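Local coordinates for transcriptional regulators (LACI-FAMILY TRANSCRIPTIONAL REGULATORY PROTEIN) (PDB 3GYB), which probably binds regulatory DNA as a LacI-family transcription factor, and carries a periplasmic-binding-protein-like region that binds a magnesium ion in the crystal, at residues D29-K34 against N237-L242; G190-A195 against L206-Y211; L216-L221 against I264-C269. All blocks are in the same frame, centred on the assembly; numbering follows the deposited sequence.

Contact 1: D29-K34 against N237-L242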
# COMPACT_ATOMS: atom_id res chain seq x y z
N ASP A 29 14.56 6.06 10.22
CA ASP A 29 16.01 6.15 10.07
C ASP A 29 16.62 7.20 10.99
O ASP A 29 17.76 7.06 11.43
CB ASP A 29 16.38 6.48 8.62
CG ASP A 29 16.04 5.36 7.66
OD1 ASP A 29 15.98 4.19 8.11
OD2 ASP A 29 15.84 5.64 6.46
N VAL A 30 15.86 8.25 11.27
CA VAL A 30 16.33 9.32 12.14
C VAL A 30 16.05 9.04 13.61
O VAL A 30 16.92 9.26 14.46
CB VAL A 30 15.67 10.67 11.77
CG1 VAL A 30 16.10 11.76 12.75
CG2 VAL A 30 16.05 11.07 10.35
N LEU A 31 14.86 8.54 13.91
CA LEU A 31 14.47 8.29 15.30
C LEU A 31 14.92 7.00 15.98
O LEU A 31 15.32 7.03 17.14
CB LEU A 31 12.95 8.41 15.43
CG LEU A 31 12.37 9.77 15.05
CD1 LEU A 31 10.85 9.73 15.09
CD2 LEU A 31 12.91 10.83 16.00
N THR A 32 14.86 5.86 15.28
CA THR A 32 15.23 4.60 15.92
C THR A 32 16.69 4.48 16.37
O THR A 32 16.96 3.85 17.39
CB THR A 32 14.84 3.39 15.04
OG1 THR A 32 15.50 3.47 13.77
CG2 THR A 32 13.33 3.37 14.82
N PRO A 33 17.63 5.07 15.63
CA PRO A 33 19.03 4.95 16.08
C PRO A 33 19.21 5.63 17.44
O PRO A 33 20.17 5.35 18.16
CB PRO A 33 19.80 5.67 14.97
CG PRO A 33 18.97 5.40 13.76
CD PRO A 33 17.57 5.65 14.28
N LYS A 34 18.29 6.53 17.77
CA LYS A 34 18.34 7.26 19.03
C LYS A 34 17.58 6.59 20.16
O LYS A 34 17.45 7.15 21.25
CB LYS A 34 17.82 8.69 18.82
CG LYS A 34 18.72 9.54 17.94
CD LYS A 34 18.11 10.92 17.71
CE LYS A 34 19.05 11.82 16.94
NZ LYS A 34 20.31 12.10 17.69
N ASN A 237 13.00 15.71 7.94
CA ASN A 237 12.90 16.97 8.65
C ASN A 237 11.88 16.95 9.78
O ASN A 237 12.06 17.61 10.80
CB ASN A 237 12.61 18.11 7.67
CG ASN A 237 13.80 18.44 6.80
OD1 ASN A 237 13.96 17.90 5.70
ND2 ASN A 237 14.67 19.32 7.30
N ALA A 238 10.81 16.18 9.60
CA ALA A 238 9.79 16.07 10.64
C ALA A 238 10.40 15.41 11.87
O ALA A 238 10.11 15.80 13.00
CB ALA A 238 8.61 15.25 10.13
N ALA A 239 11.24 14.41 11.65
CA ALA A 239 11.90 13.71 12.75
C ALA A 239 12.83 14.68 13.47
O ALA A 239 12.84 14.75 14.69
CB ALA A 239 12.68 12.50 12.22
N LEU A 240 13.62 15.43 12.70
CA LEU A 240 14.53 16.39 13.30
C LEU A 240 13.76 17.45 14.08
O LEU A 240 14.16 17.84 15.18
CB LEU A 240 15.38 17.09 12.24
CG LEU A 240 16.45 16.25 11.52
CD1 LEU A 240 17.18 17.13 10.52
CD2 LEU A 240 17.41 15.67 12.55
N LEU A 241 12.64 17.91 13.52
CA LEU A 241 11.84 18.94 14.19
C LEU A 241 11.27 18.43 15.51
O LEU A 241 11.31 19.12 16.52
CB LEU A 241 10.70 19.41 13.27
CG LEU A 241 9.82 20.55 13.80
CD1 LEU A 241 10.68 21.79 14.01
CD2 LEU A 241 8.68 20.85 12.83
N LEU A 242 10.74 17.21 15.50
CA LEU A 242 10.18 16.64 16.72
C LEU A 242 11.28 16.47 17.77
O LEU A 242 11.07 16.78 18.94
CB LEU A 242 9.54 15.28 16.44
CG LEU A 242 8.86 14.61 17.63
CD1 LEU A 242 7.73 15.49 18.15
CD2 LEU A 242 8.32 13.26 17.21

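Contact 2: G190-A195 against L206-Y211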
# COMPACT_ATOMS: atom_id res chain seq x y z
N GLY A 190 -6.81 4.34 -10.07
CA GLY A 190 -8.19 4.19 -10.50
C GLY A 190 -8.37 4.75 -11.91
O GLY A 190 -9.06 4.15 -12.75
N ALA A 191 -7.73 5.88 -12.17
CA ALA A 191 -7.82 6.50 -13.49
C ALA A 191 -7.23 5.58 -14.55
O ALA A 191 -7.76 5.47 -15.65
CB ALA A 191 -7.09 7.84 -13.49
N LEU A 192 -6.11 4.92 -14.22
CA LEU A 192 -5.48 4.00 -15.17
C LEU A 192 -6.41 2.82 -15.44
O LEU A 192 -6.47 2.32 -16.56
CB LEU A 192 -4.14 3.50 -14.61
CG LEU A 192 -3.01 4.53 -14.60
CD1 LEU A 192 -1.87 4.04 -13.71
CD2 LEU A 192 -2.54 4.79 -16.03
N GLY A 193 -7.13 2.38 -14.41
CA GLY A 193 -8.05 1.27 -14.59
C GLY A 193 -9.21 1.70 -15.48
O GLY A 193 -9.69 0.93 -16.31
N ALA A 194 -9.66 2.94 -15.31
CA ALA A 194 -10.76 3.45 -16.13
C ALA A 194 -10.33 3.48 -17.59
O ALA A 194 -11.08 3.08 -18.47
CB ALA A 194 -11.16 4.85 -15.65
N ALA A 195 -9.11 3.95 -17.84
CA ALA A 195 -8.59 4.01 -19.20
C ALA A 195 -8.58 2.60 -19.80
O ALA A 195 -8.98 2.40 -20.95
CB ALA A 195 -7.18 4.60 -19.20
N LEU A 206 -4.42 8.66 -23.85
CA LEU A 206 -4.66 9.50 -22.68
C LEU A 206 -3.42 9.60 -21.79
O LEU A 206 -2.80 8.58 -21.49
CB LEU A 206 -5.82 8.91 -21.88
CG LEU A 206 -6.21 9.57 -20.55
CD1 LEU A 206 -6.91 10.89 -20.82
CD2 LEU A 206 -7.14 8.65 -19.78
N SER A 207 -3.07 10.82 -21.38
CA SER A 207 -1.93 11.01 -20.49
C SER A 207 -2.43 11.13 -19.05
O SER A 207 -3.48 11.73 -18.81
CB SER A 207 -1.16 12.29 -20.84
OG SER A 207 -0.31 12.10 -21.96
N ILE A 208 -1.70 10.54 -18.11
CA ILE A 208 -2.08 10.60 -16.71
C ILE A 208 -0.86 10.86 -15.83
O ILE A 208 0.16 10.19 -15.96
CB ILE A 208 -2.73 9.27 -16.22
CG1 ILE A 208 -4.08 9.06 -16.92
CG2 ILE A 208 -2.92 9.31 -14.71
CD1 ILE A 208 -4.73 7.72 -16.61
N ILE A 209 -0.96 11.86 -14.96
CA ILE A 209 0.15 12.15 -14.06
C ILE A 209 -0.40 12.16 -12.64
O ILE A 209 -1.47 12.73 -12.38
CB ILE A 209 0.84 13.50 -14.41
CG1 ILE A 209 1.95 13.78 -13.39
CG2 ILE A 209 -0.19 14.63 -14.46
CD1 ILE A 209 2.91 14.89 -13.80
N GLY A 210 0.31 11.50 -11.74
CA GLY A 210 -0.12 11.42 -10.35
C GLY A 210 0.67 12.33 -9.43
O GLY A 210 1.29 13.29 -9.88
N TYR A 211 0.65 12.02 -8.14
CA TYR A 211 1.34 12.82 -7.14
C TYR A 211 1.60 11.94 -5.92
O TYR A 211 0.68 11.29 -5.43
CB TYR A 211 0.45 14.02 -6.74
CG TYR A 211 1.17 15.23 -6.16
CD1 TYR A 211 1.05 16.48 -6.76
CD2 TYR A 211 1.93 15.13 -5.00
CE1 TYR A 211 1.66 17.61 -6.22
CE2 TYR A 211 2.56 16.26 -4.45
CZ TYR A 211 2.41 17.49 -5.06
OH TYR A 211 3.02 18.60 -4.52

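Contact 3: L216-L221 against I264-C269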
# COMPACT_ATOMS: atom_id res chain seq x y z
N LEU A 216 3.94 2.02 -5.54
CA LEU A 216 3.12 1.51 -6.63
C LEU A 216 3.48 2.19 -7.95
O LEU A 216 3.58 1.54 -9.00
CB LEU A 216 1.63 1.74 -6.34
CG LEU A 216 0.98 1.00 -5.17
CD1 LEU A 216 -0.41 1.56 -4.92
CD2 LEU A 216 0.91 -0.49 -5.47
N ALA A 217 3.67 3.50 -7.90
CA ALA A 217 4.01 4.26 -9.10
C ALA A 217 5.35 3.83 -9.66
O ALA A 217 5.60 3.92 -10.86
CB ALA A 217 4.03 5.76 -8.78
N GLN A 218 6.21 3.34 -8.76
CA GLN A 218 7.56 2.90 -9.10
C GLN A 218 7.65 1.53 -9.76
O GLN A 218 8.69 1.17 -10.32
CB GLN A 218 8.43 2.90 -7.84
CG GLN A 218 8.58 4.26 -7.17
CD GLN A 218 9.18 4.15 -5.79
OE1 GLN A 218 10.10 3.37 -5.56
NE2 GLN A 218 8.68 4.96 -4.85
N THR A 219 6.58 0.75 -9.67
CA THR A 219 6.60 -0.59 -10.27
C THR A 219 6.62 -0.55 -11.79
O THR A 219 6.15 0.41 -12.41
CB THR A 219 5.37 -1.42 -9.83
OG1 THR A 219 4.17 -0.79 -10.32
CG2 THR A 219 5.30 -1.53 -8.31
N ARG A 220 7.18 -1.59 -12.40
CA ARG A 220 7.23 -1.66 -13.85
C ARG A 220 5.81 -1.78 -14.40
O ARG A 220 5.49 -1.22 -15.45
CB ARG A 220 8.05 -2.87 -14.31
CG ARG A 220 8.01 -3.09 -15.81
CD ARG A 220 8.73 -1.98 -16.56
NE ARG A 220 8.60 -2.11 -18.01
CZ ARG A 220 7.55 -1.70 -18.72
NH1 ARG A 220 6.51 -1.13 -18.11
NH2 ARG A 220 7.54 -1.85 -20.03
N LEU A 221 4.96 -2.52 -13.69
CA LEU A 221 3.58 -2.72 -14.14
C LEU A 221 2.80 -1.41 -14.27
O LEU A 221 2.14 -1.16 -15.28
CB LEU A 221 2.84 -3.65 -13.18
CG LEU A 221 1.38 -3.91 -13.54
CD1 LEU A 221 1.33 -4.67 -14.87
CD2 LEU A 221 0.70 -4.71 -12.44
N ILE A 264 8.76 13.31 -11.87
CA ILE A 264 9.43 12.05 -12.15
C ILE A 264 8.70 11.51 -13.37
O ILE A 264 7.53 11.11 -13.28
CB ILE A 264 9.30 11.03 -11.00
CG1 ILE A 264 10.01 11.56 -9.75
CG2 ILE A 264 9.91 9.70 -11.42
CD1 ILE A 264 9.95 10.61 -8.57
N GLU A 265 9.37 11.52 -14.51
CA GLU A 265 8.77 11.05 -15.74
C GLU A 265 8.92 9.55 -15.91
O GLU A 265 10.03 9.01 -15.87
CB GLU A 265 9.38 11.77 -16.94
CG GLU A 265 9.09 13.25 -17.00
CD GLU A 265 9.57 13.88 -18.29
OE1 GLU A 265 9.04 13.53 -19.36
OE2 GLU A 265 10.48 14.74 -18.22
N ARG A 266 7.79 8.89 -16.10
CA ARG A 266 7.79 7.46 -16.33
C ARG A 266 7.06 7.19 -17.63
O ARG A 266 7.34 7.84 -18.64
CB ARG A 266 7.18 6.70 -15.14
CG ARG A 266 8.05 6.80 -13.89
CD ARG A 266 7.82 5.66 -12.90
NE ARG A 266 8.72 5.78 -11.75
CZ ARG A 266 8.44 6.44 -10.64
NH1 ARG A 266 7.26 7.05 -10.49
NH2 ARG A 266 9.34 6.53 -9.67
N GLY A 267 6.09 6.27 -17.65
CA GLY A 267 5.46 5.98 -18.92
C GLY A 267 4.02 6.33 -19.18
O GLY A 267 3.46 5.92 -20.20
N THR A 268 3.40 7.13 -18.31
CA THR A 268 1.99 7.45 -18.49
C THR A 268 1.63 8.78 -19.14
O THR A 268 0.45 9.13 -19.22
CB THR A 268 1.24 7.32 -17.16
OG1 THR A 268 1.87 8.15 -16.18
CG2 THR A 268 1.25 5.86 -16.68
N CYS A 269 2.63 9.53 -19.61
CA CYS A 269 2.38 10.80 -20.29
C CYS A 269 3.09 10.78 -21.63
O CYS A 269 4.09 10.10 -21.81
CB CYS A 269 2.89 11.99 -19.46
SG CYS A 269 1.84 12.46 -18.06

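Contact 1: D29-K34 against N237-L242
Val30 and Ala239 mark the closest approach of the two backbones, with CA of Val30 6.3 Å from CA of Ala239 and both segments running in roughly the same direction. Segment 29-34 takes in the last part of helix 21-31 and a following 3-10 turn, while helix 231-246 continues past the contact. No hydrogen bond crosses the interface, and the touching side chains are all apolar. The methyl of Ala239 is the centre. It enters the angle between two neighbouring side chains of the other helix. Ala239 CB lies 3.5 Å from Val30 CB, the branch point of the valine, and 3.9 Å from Leu31 CG. Val30 has CG1 anti to its backbone N (chi1 176°), and this places that methyl within reach of a second partner. Val30 CG1 thus meets Leu240 CD2 at 4.1 Å as well as the alanine. The side chains of Val30 and Leu240 cross at about a right angle. Leu240 starts out pointing away from segment 29-34, and its CD2 branch comes back to touch Val30. Val30 also packs on Tyr236 and Leu243 of helix 231-246. Beyond the contact, Ala238, Leu241 and Leu242 pack on Val83 of strand 82-85, so helix 231-246 is held between helix 21-31 and the strands 82-85 and 97-100.

Contact 2: G190-A195 against L206-Y211
Ile208 forms the tight part of this contact, where its CD1 methyl fits against two successive residues of helix 185-198. Ile208 CD1 lies 3.7 Å from Leu192 CD2 and 3.9 Å from Ala191 CB. The Leu192 and Ile208 side chains cross obliquely. Beyond CB the isoleucine is stretched out (chi2 174°), which carries CD1 up to the helix backbone, 3.9 Å from Ala191 C. The other end is looser. There Ala195 CB meets Leu206 CD2 at 4.1 Å, a single methyl-to-methyl contact just before the strand. All five touching residues are buried, so neither end is a solvent edge, and nothing polar joins the two segments. This is the helix-on-strand packing of a beta-alpha-beta unit, strand 179-182, helix 185-198 and strand 207-211, as in the Rossmann-like lobes of periplasmic binding proteins. Ile209 turns to the other face of the sheet, onto Ala109 and Leu113 of helix 102-115. Within the unit, strand 207-211 pairs with strand 179-182. Outside it, Ala191 and Ala194 pack on helix 160-173, and Leu192 reaches Leu221 of the second subunit.

Contact 3: L216-L221 against I264-C269
Arg266 against Ala217 and Gln218 is a packing contact, with the face of a guanidinium laid against the backbone of a helical turn. It joins the short, weakly bonded helix 215-218 to the loop after strand 258-264, near the magnesium site. Gln218 CA sits 3.9 Å above the guanidinium plane, over the centre, and Ala217 O lies over the same face. Ile264 CG2 covers the opposite face, so the group is sandwiched between helix backbone and a methyl from its own segment. On the helix side, Gln218 CG lies over the NH2 end, 3.5 Å from Arg266 NH2, and Ala217 CB is 3.9 Å from Arg266 NH1, offset outward from it. The amide of Gln218 is nearly parallel to the guanidinium, with 21° between the planes. No hydrogen bond spans the two segments. The arginine is instead fixed in its plane from outside, with NH2 bonded to Asn213 OD1 and NH1 to Leu224 O. Gln218 NE2 turns to Asn213 O, so one asparagine holds both side chains. The turn itself is closed by Thr219. Its OG1 donates to Leu216 O at 2.7 Å, in the carbonyl plane, and the same oxygen also accepts from Thr219 N. The Gln218 side chain is about 7 Å from the magnesium ion, which Asp212, Asp229 and Ser231 bind. Around the contact, Arg266 packs on Thr226 of strand 226-228 and Ala217 on Asp185 of helix 185-198, while Arg220 forms a salt bridge with Glu197 of the second subunit.

From the N terminus, residues 29-34 come first and wait about two hundred residues for their partner. The chain meanwhile adds further strands beside strand 7-12 and then builds the second lobe. There contact 2 opens and closes wholly within the span of contact 1, joining helix 185-198 to strand 207-211. Contact 3 opens at 216-221. Segment 237-242 then closes contact 1, joining helices 21-31 and 231-246. Segment 264-269 closes contact 3, tying helix 215-218 to the loop after strand 258-264, so contacts 1 and 3 cross. Contacts 2 and 3 touch, with Thr268 OG1 2.7 Å from Ile208 O in a hydrogen bond. Contacts 1 and 2 lie on opposite sides of the chain's centre.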